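Local structure of N-acyl-D-glutamate deacylase (Bordetella bronchiseptica, 3GIP) at residues T216-N221 and V246-C251; L279-Y284 and D349-I354; G14-G19 and G418-G423; G86-V91 and A453-N458; G96-P101 and H146-L151. The protein catalyses, as a zinc-dependent member of the amidohydrolase superfamily, the hydrolysis of N-acyl-D-glutamate to D-glutamate and a carboxylate. One frame throughout, in Å; residues are numbered along the deposited sequence.

Interactions 1 and 2 touch each other and share a bound formate, which K250 and Y282 both hold. H248 N lies 2.9 Å from D280 OD1, a probable hydrogen bond that would help place zinc ligand H248. Their centres are 12 Å apart. Interaction 5 is placed to hold the chain just after C95, the third protein ligand of the zinc ion; its nearest atoms are about 6 Å from interaction 1. Interactions 3 and 4 lie on the side of the chain where the first and last parts of the sequence meet the barrel. Their centres are 13 Å apart. Interaction 3 is remote from the metal site, its nearest atoms about 17 Å from interaction 1.

Interaction 1 of 5, residues T216-N221 and V246-C251; sequences TSHIRN and VSHHKC. With ZN (zinc ion), chain F; FMT (formic acid), chain D.
S217 and V246 form a parallel beta bridge, CA to CA 5.2 Å, between neighbouring strands of the TIM barrel of this amidohydrolase. S247 N donates to S217 O at 2.9 Å and reaches it from above the carbonyl plane. Just past the bridge, two histidines turn to the same zinc ion. H218 binds it through ND1 at 2.0 Å. H248 binds it through NE2 at 2.1 Å, and C95 is the third protein ligand. The rings make an offset edge-to-face pair, planes 89° apart. The edge of H248 presents CE1 over the rim of one H218 face. H218 ND1 and H248 NE2 are 3.0 Å apart because they share the metal; they are not hydrogen-bonded. S247 CB sits over the centre of one face of the H248 ring, and a formate oxygen lies over the opposite face near the rim. The backbone N of H248 is tied to D280. Water bridges T216 OG1 and S247 OG. Elsewhere in the contact, I219 CG2 packs on V246 CG1. K250 bends sharply at its last two torsions (chi3 81°, chi4 69°). This folds NZ back to H248 O, in the carbonyl plane, at 2.9 Å. The same ammonium has a salt bridge to E222, and its NZ donates to the formate oxygen O2 at 2.7 Å.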
# COMPACT_ATOMS: atom_id res chain seq x y z
N THR A 216 -10.11 -2.28 5.17
CA THR A 216 -9.61 -1.89 3.86
C THR A 216 -10.02 -3.04 2.96
O THR A 216 -10.05 -4.20 3.40
CB THR A 216 -8.07 -1.71 3.84
OG1 THR A 216 -7.44 -2.97 4.06
CG2 THR A 216 -7.65 -0.73 4.93
N SER A 217 -10.36 -2.77 1.71
CA SER A 217 -10.83 -3.84 0.86
C SER A 217 -10.44 -3.89 -0.60
O SER A 217 -10.53 -2.89 -1.32
CB SER A 217 -12.36 -3.91 0.95
OG SER A 217 -12.89 -4.94 0.12
N HIS A 218 -10.00 -5.07 -1.02
CA HIS A 218 -9.73 -5.32 -2.42
C HIS A 218 -11.12 -5.91 -2.67
O HIS A 218 -11.41 -7.04 -2.26
CB HIS A 218 -8.63 -6.38 -2.60
CG HIS A 218 -8.47 -6.85 -4.01
ND1 HIS A 218 -7.24 -7.04 -4.60
CD2 HIS A 218 -9.39 -7.21 -4.94
CE1 HIS A 218 -7.41 -7.48 -5.83
NE2 HIS A 218 -8.71 -7.59 -6.06
N ILE A 219 -11.98 -5.13 -3.30
CA ILE A 219 -13.36 -5.54 -3.53
C ILE A 219 -13.60 -6.80 -4.36
O ILE A 219 -12.70 -7.30 -5.04
CB ILE A 219 -14.19 -4.34 -4.05
CG1 ILE A 219 -13.69 -3.88 -5.42
CG2 ILE A 219 -14.06 -3.17 -3.06
CD1 ILE A 219 -14.43 -2.66 -5.94
N ARG A 220 -14.83 -7.30 -4.30
CA ARG A 220 -15.21 -8.54 -4.97
C ARG A 220 -14.88 -8.64 -6.45
O ARG A 220 -14.41 -9.68 -6.92
CB ARG A 220 -16.69 -8.83 -4.73
CG ARG A 220 -17.12 -10.24 -5.10
CD ARG A 220 -18.53 -10.53 -4.60
NE ARG A 220 -18.61 -10.47 -3.14
CZ ARG A 220 -18.29 -11.47 -2.33
NH1 ARG A 220 -17.87 -12.63 -2.84
NH2 ARG A 220 -18.38 -11.32 -1.02
N ASN A 221 -15.14 -7.58 -7.19
CA ASN A 221 -14.85 -7.58 -8.62
C ASN A 221 -14.55 -6.16 -9.05
O ASN A 221 -15.21 -5.22 -8.62
CB ASN A 221 -16.03 -8.14 -9.41
CG ASN A 221 -15.75 -8.22 -10.89
OD1 ASN A 221 -16.01 -7.28 -11.63
ND2 ASN A 221 -15.19 -9.35 -11.33
N VAL A 246 -11.24 1.77 0.10
CA VAL A 246 -11.37 0.97 -1.10
C VAL A 246 -9.98 0.92 -1.73
O VAL A 246 -9.49 1.92 -2.26
CB VAL A 246 -12.36 1.60 -2.11
CG1 VAL A 246 -12.45 0.71 -3.35
CG2 VAL A 246 -13.73 1.77 -1.47
N SER A 247 -9.34 -0.25 -1.65
CA SER A 247 -8.00 -0.44 -2.17
C SER A 247 -7.88 -0.36 -3.69
O SER A 247 -8.79 -0.76 -4.41
CB SER A 247 -7.46 -1.79 -1.71
OG SER A 247 -7.38 -1.85 -0.29
N HIS A 248 -6.74 0.15 -4.14
CA HIS A 248 -6.42 0.28 -5.56
C HIS A 248 -7.66 0.34 -6.44
O HIS A 248 -7.90 -0.52 -7.29
CB HIS A 248 -5.50 -0.88 -6.01
CG HIS A 248 -5.91 -2.24 -5.52
ND1 HIS A 248 -7.16 -2.76 -5.72
CD2 HIS A 248 -5.19 -3.21 -4.91
CE1 HIS A 248 -7.21 -4.00 -5.26
NE2 HIS A 248 -6.02 -4.30 -4.77
N HIS A 249 -8.46 1.39 -6.24
CA HIS A 249 -9.69 1.54 -6.99
C HIS A 249 -9.42 1.70 -8.47
O HIS A 249 -8.57 2.50 -8.89
CB HIS A 249 -10.50 2.72 -6.45
CG HIS A 249 -11.91 2.75 -6.94
ND1 HIS A 249 -12.65 1.60 -7.14
CD2 HIS A 249 -12.72 3.78 -7.28
CE1 HIS A 249 -13.85 1.92 -7.58
NE2 HIS A 249 -13.92 3.24 -7.67
N LYS A 250 -10.17 0.94 -9.27
CA LYS A 250 -9.98 0.93 -10.71
C LYS A 250 -11.18 0.29 -11.40
O LYS A 250 -12.03 -0.33 -10.75
CB LYS A 250 -8.76 0.08 -11.05
CG LYS A 250 -8.99 -1.41 -10.77
CD LYS A 250 -7.78 -2.27 -11.10
CE LYS A 250 -6.75 -2.23 -9.99
NZ LYS A 250 -7.23 -2.93 -8.75
N CYS A 251 -11.22 0.45 -12.72
CA CYS A 251 -12.26 -0.14 -13.56
C CYS A 251 -11.52 -0.87 -14.68
O CYS A 251 -10.90 -0.25 -15.55
CB CYS A 251 -13.16 0.95 -14.14
SG CYS A 251 -14.12 1.81 -12.88
ZN ZN F . -5.52 -6.20 -4.01
C FMT D . -4.04 -4.90 -8.44
O1 FMT D . -2.93 -5.07 -8.88
O2 FMT D . -4.61 -3.70 -8.54
O HOH W 1 -6.44 -3.86 1.51
O HOH W 2 -10.53 -2.90 -4.59

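Interaction 2 of 5, residues L279-Y284 and D349-I354; sequences LDIYPY and DEVKRI. With FMT (formic acid), chain D.
I354 of helix 348-356 lays its CG2 methyl between L279 and I281 of strand 277-281, packing an outer helix of the TIM barrel on a barrel strand. Segment axes pass 9.3 Å apart at 143°. With chi1 at -66°, I354 CG1 lies beside the backbone N and the CG2 branch is anti to it, turned to the strand. I354 CG2 touches L279 CD1 at 3.5 Å. It is equally close to I281 CG2, 3.5 Å, a tight carbon pair. Both strand side chains lie across I354 at a slant. One turn earlier, V351 spreads its two methyls over the loop that follows the strand. V351 CG1 sits on Y282 O at 3.6 Å, and CG2 meets Y284 O at 3.8 Å. P283 lies between these carbonyls at the centre of an inverse gamma turn, closed by a weak bond from Y284 N to Y282 O. D280 of the strand and Y282 just after it start out away from the helix. The Y282 ring has R376 as a cation-pi partner. Formate O2 lies at the edge of this ring, in its plane, and accepts from Y282 OH at 2.6 Å.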
# COMPACT_ATOMS: atom_id res chain seq x y z
N LEU A 279 -9.86 6.00 -0.27
CA LEU A 279 -9.44 5.05 -1.29
C LEU A 279 -8.00 5.34 -1.67
O LEU A 279 -7.39 6.29 -1.18
CB LEU A 279 -10.32 5.17 -2.54
CG LEU A 279 -10.32 6.52 -3.27
CD1 LEU A 279 -10.71 6.30 -4.73
CD2 LEU A 279 -11.28 7.50 -2.62
N ASP A 280 -7.44 4.50 -2.53
CA ASP A 280 -6.08 4.71 -2.99
C ASP A 280 -5.88 4.11 -4.37
O ASP A 280 -6.65 3.25 -4.81
CB ASP A 280 -5.06 4.14 -1.98
CG ASP A 280 -5.29 2.68 -1.64
OD1 ASP A 280 -5.01 1.80 -2.49
OD2 ASP A 280 -5.76 2.40 -0.52
N ILE A 281 -4.86 4.61 -5.06
CA ILE A 281 -4.53 4.12 -6.39
C ILE A 281 -3.02 4.13 -6.58
O ILE A 281 -2.28 4.73 -5.80
CB ILE A 281 -5.12 5.02 -7.53
CG1 ILE A 281 -4.57 6.45 -7.43
CG2 ILE A 281 -6.62 5.02 -7.48
CD1 ILE A 281 -3.26 6.71 -8.18
N TYR A 282 -2.57 3.43 -7.62
CA TYR A 282 -1.17 3.47 -8.03
C TYR A 282 -1.34 4.10 -9.41
O TYR A 282 -2.34 3.86 -10.09
CB TYR A 282 -0.52 2.07 -8.08
CG TYR A 282 -1.35 0.97 -8.67
CD1 TYR A 282 -1.50 0.84 -10.05
CD2 TYR A 282 -1.98 0.03 -7.85
CE1 TYR A 282 -2.25 -0.20 -10.60
CE2 TYR A 282 -2.73 -1.00 -8.38
CZ TYR A 282 -2.87 -1.11 -9.76
OH TYR A 282 -3.62 -2.13 -10.29
N PRO A 283 -0.39 4.95 -9.83
CA PRO A 283 -0.45 5.64 -11.13
C PRO A 283 -0.10 4.86 -12.39
O PRO A 283 0.79 5.25 -13.13
CB PRO A 283 0.48 6.82 -10.90
CG PRO A 283 1.58 6.19 -10.10
CD PRO A 283 0.81 5.35 -9.08
N TYR A 284 -0.83 3.77 -12.64
CA TYR A 284 -0.60 2.92 -13.82
C TYR A 284 -1.92 2.33 -14.30
O TYR A 284 -2.81 2.04 -13.49
CB TYR A 284 0.36 1.78 -13.49
CG TYR A 284 1.69 2.19 -12.91
CD1 TYR A 284 2.82 2.30 -13.72
CD2 TYR A 284 1.82 2.46 -11.55
CE1 TYR A 284 4.06 2.65 -13.17
CE2 TYR A 284 3.04 2.81 -11.00
CZ TYR A 284 4.16 2.90 -11.81
OH TYR A 284 5.37 3.22 -11.24
N ASP A 349 -6.72 7.83 -18.21
CA ASP A 349 -7.46 9.05 -17.89
C ASP A 349 -8.36 8.83 -16.69
O ASP A 349 -8.60 9.76 -15.91
CB ASP A 349 -8.29 9.53 -19.09
CG ASP A 349 -7.44 10.05 -20.23
OD1 ASP A 349 -6.33 10.56 -19.96
OD2 ASP A 349 -7.89 9.96 -21.39
N GLU A 350 -8.88 7.62 -16.55
CA GLU A 350 -9.75 7.30 -15.42
C GLU A 350 -8.93 7.16 -14.14
O GLU A 350 -9.36 7.59 -13.08
CB GLU A 350 -10.53 6.01 -15.69
CG GLU A 350 -11.43 5.59 -14.53
CD GLU A 350 -12.62 4.79 -14.99
OE1 GLU A 350 -12.43 3.85 -15.79
OE2 GLU A 350 -13.75 5.09 -14.56
N VAL A 351 -7.75 6.54 -14.25
CA VAL A 351 -6.88 6.39 -13.09
C VAL A 351 -6.62 7.78 -12.53
O VAL A 351 -6.65 8.01 -11.32
CB VAL A 351 -5.52 5.76 -13.47
CG1 VAL A 351 -4.64 5.67 -12.24
CG2 VAL A 351 -5.74 4.37 -14.07
N LYS A 352 -6.35 8.72 -13.43
CA LYS A 352 -6.08 10.10 -13.05
C LYS A 352 -7.29 10.76 -12.39
O LYS A 352 -7.13 11.49 -11.40
CB LYS A 352 -5.64 10.90 -14.28
CG LYS A 352 -4.25 10.53 -14.78
CD LYS A 352 -3.88 11.30 -16.04
CE LYS A 352 -2.42 11.11 -16.41
NZ LYS A 352 -2.09 11.78 -17.69
N ARG A 353 -8.49 10.52 -12.91
CA ARG A 353 -9.69 11.11 -12.33
C ARG A 353 -9.94 10.57 -10.93
O ARG A 353 -10.37 11.29 -10.03
CB ARG A 353 -10.93 10.83 -13.19
CG ARG A 353 -10.94 11.54 -14.53
CD ARG A 353 -12.36 11.59 -15.09
NE ARG A 353 -12.93 10.27 -15.34
CZ ARG A 353 -12.66 9.53 -16.41
NH1 ARG A 353 -11.84 9.98 -17.35
NH2 ARG A 353 -13.22 8.33 -16.56
N ILE A 354 -9.69 9.28 -10.74
CA ILE A 354 -9.88 8.65 -9.44
C ILE A 354 -8.91 9.26 -8.45
O ILE A 354 -9.28 9.57 -7.31
CB ILE A 354 -9.67 7.12 -9.53
CG1 ILE A 354 -10.77 6.51 -10.40
CG2 ILE A 354 -9.70 6.51 -8.12
CD1 ILE A 354 -10.56 5.04 -10.71
C FMT D . -4.04 -4.90 -8.44
O1 FMT D . -2.93 -5.07 -8.88
O2 FMT D . -4.61 -3.70 -8.54

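Interaction 3 of 5, residues G14-G19 and G418-G423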
# COMPACT_ATOMS: atom_id res chain seq x y z
N GLY A 14 15.81 24.99 1.90
CA GLY A 14 14.74 24.52 1.05
C GLY A 14 13.37 25.12 1.31
O GLY A 14 13.22 26.03 2.13
N TRP A 15 12.38 24.61 0.58
CA TRP A 15 11.00 25.06 0.72
C TRP A 15 10.20 23.95 1.36
O TRP A 15 10.19 22.81 0.89
CB TRP A 15 10.41 25.43 -0.64
CG TRP A 15 10.94 26.72 -1.17
CD1 TRP A 15 12.17 26.93 -1.73
CD2 TRP A 15 10.29 27.99 -1.15
NE1 TRP A 15 12.32 28.26 -2.05
CE2 TRP A 15 11.18 28.94 -1.70
CE3 TRP A 15 9.03 28.43 -0.70
CZ2 TRP A 15 10.86 30.29 -1.83
CZ3 TRP A 15 8.71 29.78 -0.83
CH2 TRP A 15 9.62 30.69 -1.39
N ILE A 16 9.52 24.28 2.45
CA ILE A 16 8.73 23.30 3.17
C ILE A 16 7.29 23.16 2.70
O ILE A 16 6.56 24.14 2.57
CB ILE A 16 8.66 23.65 4.68
CG1 ILE A 16 10.06 23.61 5.29
CG2 ILE A 16 7.72 22.70 5.40
CD1 ILE A 16 10.64 22.23 5.40
N ILE A 17 6.90 21.92 2.41
CA ILE A 17 5.52 21.60 2.06
C ILE A 17 5.24 20.63 3.21
O ILE A 17 5.65 19.47 3.18
CB ILE A 17 5.40 20.90 0.68
CG1 ILE A 17 5.67 21.93 -0.42
CG2 ILE A 17 4.00 20.31 0.51
CD1 ILE A 17 5.36 21.45 -1.83
N ASP A 18 4.57 21.15 4.24
CA ASP A 18 4.31 20.39 5.46
C ASP A 18 3.21 19.34 5.48
O ASP A 18 3.00 18.70 6.51
CB ASP A 18 4.10 21.36 6.63
CG ASP A 18 2.93 22.30 6.41
OD1 ASP A 18 2.04 21.98 5.60
OD2 ASP A 18 2.90 23.37 7.06
N GLY A 19 2.51 19.16 4.37
CA GLY A 19 1.45 18.17 4.33
C GLY A 19 0.06 18.67 4.67
O GLY A 19 -0.92 17.94 4.50
N GLY A 418 3.08 12.21 9.28
CA GLY A 418 2.41 12.72 8.10
C GLY A 418 2.37 14.23 7.97
O GLY A 418 1.74 14.75 7.05
N VAL A 419 3.02 14.93 8.89
CA VAL A 419 3.04 16.39 8.85
C VAL A 419 4.35 16.92 9.39
O VAL A 419 4.94 16.34 10.31
CB VAL A 419 1.90 17.01 9.69
CG1 VAL A 419 0.55 16.72 9.05
CG2 VAL A 419 1.95 16.46 11.11
N LEU A 420 4.83 18.02 8.82
CA LEU A 420 6.06 18.63 9.31
C LEU A 420 5.67 19.75 10.27
O LEU A 420 5.38 20.87 9.85
CB LEU A 420 6.90 19.18 8.16
CG LEU A 420 7.48 18.16 7.16
CD1 LEU A 420 8.40 18.88 6.19
CD2 LEU A 420 8.24 17.06 7.90
N GLN A 421 5.64 19.42 11.56
CA GLN A 421 5.30 20.38 12.61
C GLN A 421 6.14 20.00 13.82
O GLN A 421 6.50 18.83 13.99
CB GLN A 421 3.81 20.31 12.95
CG GLN A 421 3.31 18.92 13.32
CD GLN A 421 1.83 18.88 13.66
OE1 GLN A 421 1.00 19.48 12.97
NE2 GLN A 421 1.49 18.17 14.73
N PRO A 422 6.48 20.97 14.68
CA PRO A 422 7.29 20.64 15.85
C PRO A 422 6.62 19.55 16.70
O PRO A 422 5.41 19.57 16.90
CB PRO A 422 7.38 21.97 16.60
CG PRO A 422 7.32 22.98 15.48
CD PRO A 422 6.22 22.42 14.61
N GLY A 423 7.42 18.60 17.17
CA GLY A 423 6.89 17.53 18.00
C GLY A 423 6.57 16.23 17.27
O GLY A 423 6.56 15.16 17.88
O HOH W 3 4.31 23.33 9.55
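I16 meets L420 where an N-terminal strand joins the chain that follows the last barrel helices, in the beta-rich part beside the TIM barrel. The touching parts run in roughly opposite directions. I16 CG2 lies 4.0 Å from L420 CD1, and the two side chains pass at a slant. L420 CG is anti to its carbonyl carbon (chi1 -65°), which carries CD1 across to I16. I36 and P60 also pack on L420. I17 turns its side chain away, onto L397 and V401 of helix 397-404, and leaves its carbonyl O beside L420 CD1 at 4.1 Å. D18 carries most of the polar contact. Its carbonyl O accepts L420 N at 3.0 Å in a fairly straight bond, 161° at the hydrogen. The same oxygen receives a CA-H...O contact from V419 CA, 3.3 Å away. D18 CB packs against L420 CB at 3.9 Å. The D18 carboxylate leads away from the packing: OD1 is hydrogen-bonded to T20 OG1, and OD2 has a long, weak ion pair with R25. G19 follows with a positive phi of 93°, where a side chain would jam against the preceding carbonyl O and also clash with G418 O. Its CA is 4.4 Å from G418 O. Water closes the contact on the D18 side: it donates to D18 OD2 at 2.9 Å and to L420 O at 2.7 Å.

Interaction 4 of 5, residues G86-V91 and A453-N458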
# COMPACT_ATOMS: atom_id res chain seq x y z
N GLY A 86 10.99 7.85 -1.74
CA GLY A 86 10.56 8.72 -0.66
C GLY A 86 9.61 8.21 0.41
O GLY A 86 9.12 9.00 1.21
N ILE A 87 9.38 6.90 0.45
CA ILE A 87 8.46 6.30 1.41
C ILE A 87 9.13 6.05 2.77
O ILE A 87 10.19 5.43 2.83
CB ILE A 87 7.91 4.97 0.86
CG1 ILE A 87 7.11 5.25 -0.41
CG2 ILE A 87 7.04 4.27 1.89
CD1 ILE A 87 6.79 4.00 -1.22
N THR A 88 8.49 6.52 3.84
CA THR A 88 9.01 6.35 5.20
C THR A 88 8.13 5.48 6.09
O THR A 88 8.53 5.10 7.19
CB THR A 88 9.19 7.71 5.89
OG1 THR A 88 7.96 8.43 5.87
CG2 THR A 88 10.26 8.53 5.19
N THR A 89 6.92 5.19 5.62
CA THR A 89 5.98 4.35 6.36
C THR A 89 5.18 3.52 5.37
O THR A 89 4.82 4.00 4.30
CB THR A 89 4.96 5.19 7.18
OG1 THR A 89 5.65 5.93 8.20
CG2 THR A 89 3.91 4.29 7.84
N VAL A 90 4.93 2.26 5.71
CA VAL A 90 4.14 1.41 4.84
C VAL A 90 3.09 0.67 5.65
O VAL A 90 3.34 0.26 6.78
CB VAL A 90 5.00 0.36 4.09
CG1 VAL A 90 5.68 -0.58 5.07
CG2 VAL A 90 4.11 -0.43 3.12
N VAL A 91 1.90 0.54 5.07
CA VAL A 91 0.82 -0.19 5.71
C VAL A 91 0.78 -1.53 4.98
O VAL A 91 0.50 -1.59 3.78
CB VAL A 91 -0.53 0.53 5.53
CG1 VAL A 91 -1.64 -0.27 6.22
CG2 VAL A 91 -0.45 1.93 6.13
N ALA A 453 16.48 13.49 -3.01
CA ALA A 453 17.78 13.86 -2.45
C ALA A 453 18.11 13.18 -1.13
O ALA A 453 19.26 12.82 -0.88
CB ALA A 453 17.87 15.37 -2.28
N GLY A 454 17.11 13.00 -0.27
CA GLY A 454 17.37 12.36 1.01
C GLY A 454 16.10 11.96 1.73
O GLY A 454 15.04 12.53 1.49
N VAL A 455 16.22 10.97 2.60
CA VAL A 455 15.08 10.50 3.36
C VAL A 455 15.47 10.19 4.80
O VAL A 455 16.47 9.52 5.05
CB VAL A 455 14.49 9.21 2.76
CG1 VAL A 455 13.28 8.75 3.57
CG2 VAL A 455 14.08 9.45 1.31
N LEU A 456 14.67 10.70 5.74
CA LEU A 456 14.90 10.46 7.15
C LEU A 456 13.70 9.69 7.68
O LEU A 456 12.56 9.97 7.33
CB LEU A 456 15.01 11.77 7.94
CG LEU A 456 16.12 12.77 7.62
CD1 LEU A 456 15.98 13.98 8.54
CD2 LEU A 456 17.48 12.12 7.80
N VAL A 457 13.98 8.69 8.52
CA VAL A 457 12.94 7.91 9.16
C VAL A 457 13.22 8.12 10.64
O VAL A 457 14.29 7.75 11.13
CB VAL A 457 13.06 6.41 8.82
CG1 VAL A 457 12.13 5.59 9.71
CG2 VAL A 457 12.69 6.18 7.35
N ASN A 458 12.28 8.75 11.33
CA ASN A 458 12.45 9.03 12.75
C ASN A 458 13.77 9.75 13.01
O ASN A 458 14.49 9.45 13.97
CB ASN A 458 12.36 7.73 13.56
CG ASN A 458 11.00 7.07 13.42
OD1 ASN A 458 10.90 5.87 13.18
ND2 ASN A 458 9.94 7.86 13.59
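T88 reaches the flat peptide group between L456 and V457 at its carbonyl oxygen, with CG2 3.5 Å from L456 O. No aromatic ring takes part; the rest is carbon packing, mostly of methyl groups. T88 CG2 is also pressed against V455 CG1 at 3.4 Å, closer than carbons usually pack. On the far side of L456, V457 CG2 touches the same T88 methyl at 4.0 Å. Thus one methyl of T88 fits between V455 and V457. With OG1 at chi1 55°, T88 CG2 is left anti to the carbonyl carbon, which turns it to V455 and V457. V455 uses its second branch as well: CG2 lies 4.1 Å from G86 CA. No hydrogen bond joins the segments, whose axes come no closer than 7.5 Å, their directions 38° apart. They therefore pack by side chains and do not pair as strands. G86, with positive phi, ends helix 80-83 in a Schellman motif and starts the turn into strand 87-92. That barrel strand is paired with strands 57-64 and 139-145. Strand 452-457 is paired with 428-431 and 460-463; V462 of the latter touches V455 and V457, while L456 turns away to F9 and I11 of strand 7-12.

Interaction 5 of 5, residues G96-P101 and H146-L151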
# COMPACT_ATOMS: atom_id res chain seq x y z
N GLY A 96 -6.59 -8.92 2.15
CA GLY A 96 -6.91 -10.15 2.84
C GLY A 96 -5.75 -11.02 3.28
O GLY A 96 -5.97 -11.99 4.01
N VAL A 97 -4.53 -10.70 2.85
CA VAL A 97 -3.38 -11.50 3.23
C VAL A 97 -2.36 -10.73 4.05
O VAL A 97 -1.94 -9.63 3.69
CB VAL A 97 -2.69 -12.11 1.98
CG1 VAL A 97 -3.60 -13.14 1.35
CG2 VAL A 97 -2.35 -11.01 0.98
N SER A 98 -1.96 -11.32 5.17
CA SER A 98 -1.03 -10.67 6.09
C SER A 98 0.01 -11.63 6.67
O SER A 98 -0.08 -12.84 6.48
CB SER A 98 -1.81 -10.03 7.23
OG SER A 98 -2.63 -11.01 7.87
N ALA A 99 0.97 -11.07 7.39
CA ALA A 99 2.03 -11.85 8.02
C ALA A 99 1.48 -12.80 9.07
O ALA A 99 2.04 -13.87 9.31
CB ALA A 99 3.06 -10.92 8.65
N ALA A 100 0.37 -12.41 9.69
CA ALA A 100 -0.25 -13.22 10.74
C ALA A 100 -1.76 -12.96 10.77
O ALA A 100 -2.23 -11.94 10.28
CB ALA A 100 0.37 -12.88 12.09
N PRO A 101 -2.54 -13.89 11.35
CA PRO A 101 -2.12 -15.15 11.97
C PRO A 101 -1.83 -16.23 10.94
O PRO A 101 -2.24 -16.14 9.79
CB PRO A 101 -3.30 -15.51 12.86
CG PRO A 101 -4.46 -15.05 12.02
CD PRO A 101 -3.99 -13.68 11.55
N HIS A 146 -8.26 -10.94 6.24
CA HIS A 146 -9.46 -11.76 6.37
C HIS A 146 -9.18 -13.18 5.88
O HIS A 146 -9.71 -14.15 6.41
CB HIS A 146 -10.61 -11.11 5.57
CG HIS A 146 -11.80 -12.00 5.38
ND1 HIS A 146 -12.48 -12.58 6.43
CD2 HIS A 146 -12.44 -12.38 4.25
CE1 HIS A 146 -13.50 -13.28 5.96
NE2 HIS A 146 -13.50 -13.18 4.64
N ALA A 147 -8.33 -13.30 4.86
CA ALA A 147 -8.00 -14.62 4.35
C ALA A 147 -7.29 -15.39 5.47
O ALA A 147 -7.58 -16.57 5.70
CB ALA A 147 -7.09 -14.51 3.13
N ASN A 148 -6.37 -14.72 6.15
CA ASN A 148 -5.64 -15.33 7.26
C ASN A 148 -6.62 -15.79 8.33
O ASN A 148 -6.51 -16.90 8.86
CB ASN A 148 -4.66 -14.34 7.88
CG ASN A 148 -3.43 -14.12 7.03
OD1 ASN A 148 -2.33 -14.55 7.38
ND2 ASN A 148 -3.61 -13.46 5.89
N LEU A 149 -7.59 -14.92 8.65
CA LEU A 149 -8.57 -15.25 9.68
C LEU A 149 -9.33 -16.52 9.31
O LEU A 149 -9.47 -17.42 10.14
CB LEU A 149 -9.55 -14.09 9.88
CG LEU A 149 -8.91 -12.80 10.39
CD1 LEU A 149 -9.98 -11.73 10.53
CD2 LEU A 149 -8.23 -13.04 11.74
N ARG A 150 -9.81 -16.59 8.07
CA ARG A 150 -10.54 -17.77 7.63
C ARG A 150 -9.66 -19.01 7.63
O ARG A 150 -10.07 -20.07 8.10
CB ARG A 150 -11.10 -17.57 6.21
CG ARG A 150 -12.55 -17.13 6.17
CD ARG A 150 -13.18 -17.41 4.81
NE ARG A 150 -14.63 -17.28 4.87
CZ ARG A 150 -15.49 -18.23 4.51
NH1 ARG A 150 -15.04 -19.39 4.05
NH2 ARG A 150 -16.79 -18.02 4.63
N LEU A 151 -8.44 -18.88 7.10
CA LEU A 151 -7.53 -20.02 7.03
C LEU A 151 -7.05 -20.49 8.40
O LEU A 151 -6.64 -21.64 8.56
CB LEU A 151 -6.32 -19.67 6.17
CG LEU A 151 -6.62 -19.33 4.71
CD1 LEU A 151 -5.35 -18.85 4.03
CD2 LEU A 151 -7.20 -20.54 4.00
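G96 O receives A147 N at 2.8 Å, where the loop after barrel strand 87-92 meets the start of helix 146-153 in the TIM barrel. The donor lies in the carbonyl plane on a lone pair, though the bond is bent, 131° at the hydrogen. N148 N adds a weak bond to the same G96 O at 3.5 Å. One loop carbonyl thus takes two N-H groups of the first helical turn. Beside it, V97 CG1 packs on A147 CB at 4.2 Å. N148 has more of its surface covered here than any other residue. It reaches from the helix into the bend of the loop between S98 and P101. Its CB lies against P101 CD at 3.8 Å, and the two side chains cross at an angle. P101 follows a cis peptide bond, and its CG touches L149 CD2 at 4.3 Å. M172 of helix 163-179 and V144 of the preceding strand pack on both P101 and L149. Further out, S185 fastens both segments at the same end, through its OG to G96 N and through its backbone to that of H146. G96 directly follows the zinc ligand C95, so this contact is placed to hold the chain just after the metal site; the V97 side chain is about 8 Å from the zinc ion. S98 OG is also hydrogen-bonded to G145 N, just before the helix. Within the loop, the same S98 OG donates to A100 O at 2.6 Å, from 41° above the carbonyl plane.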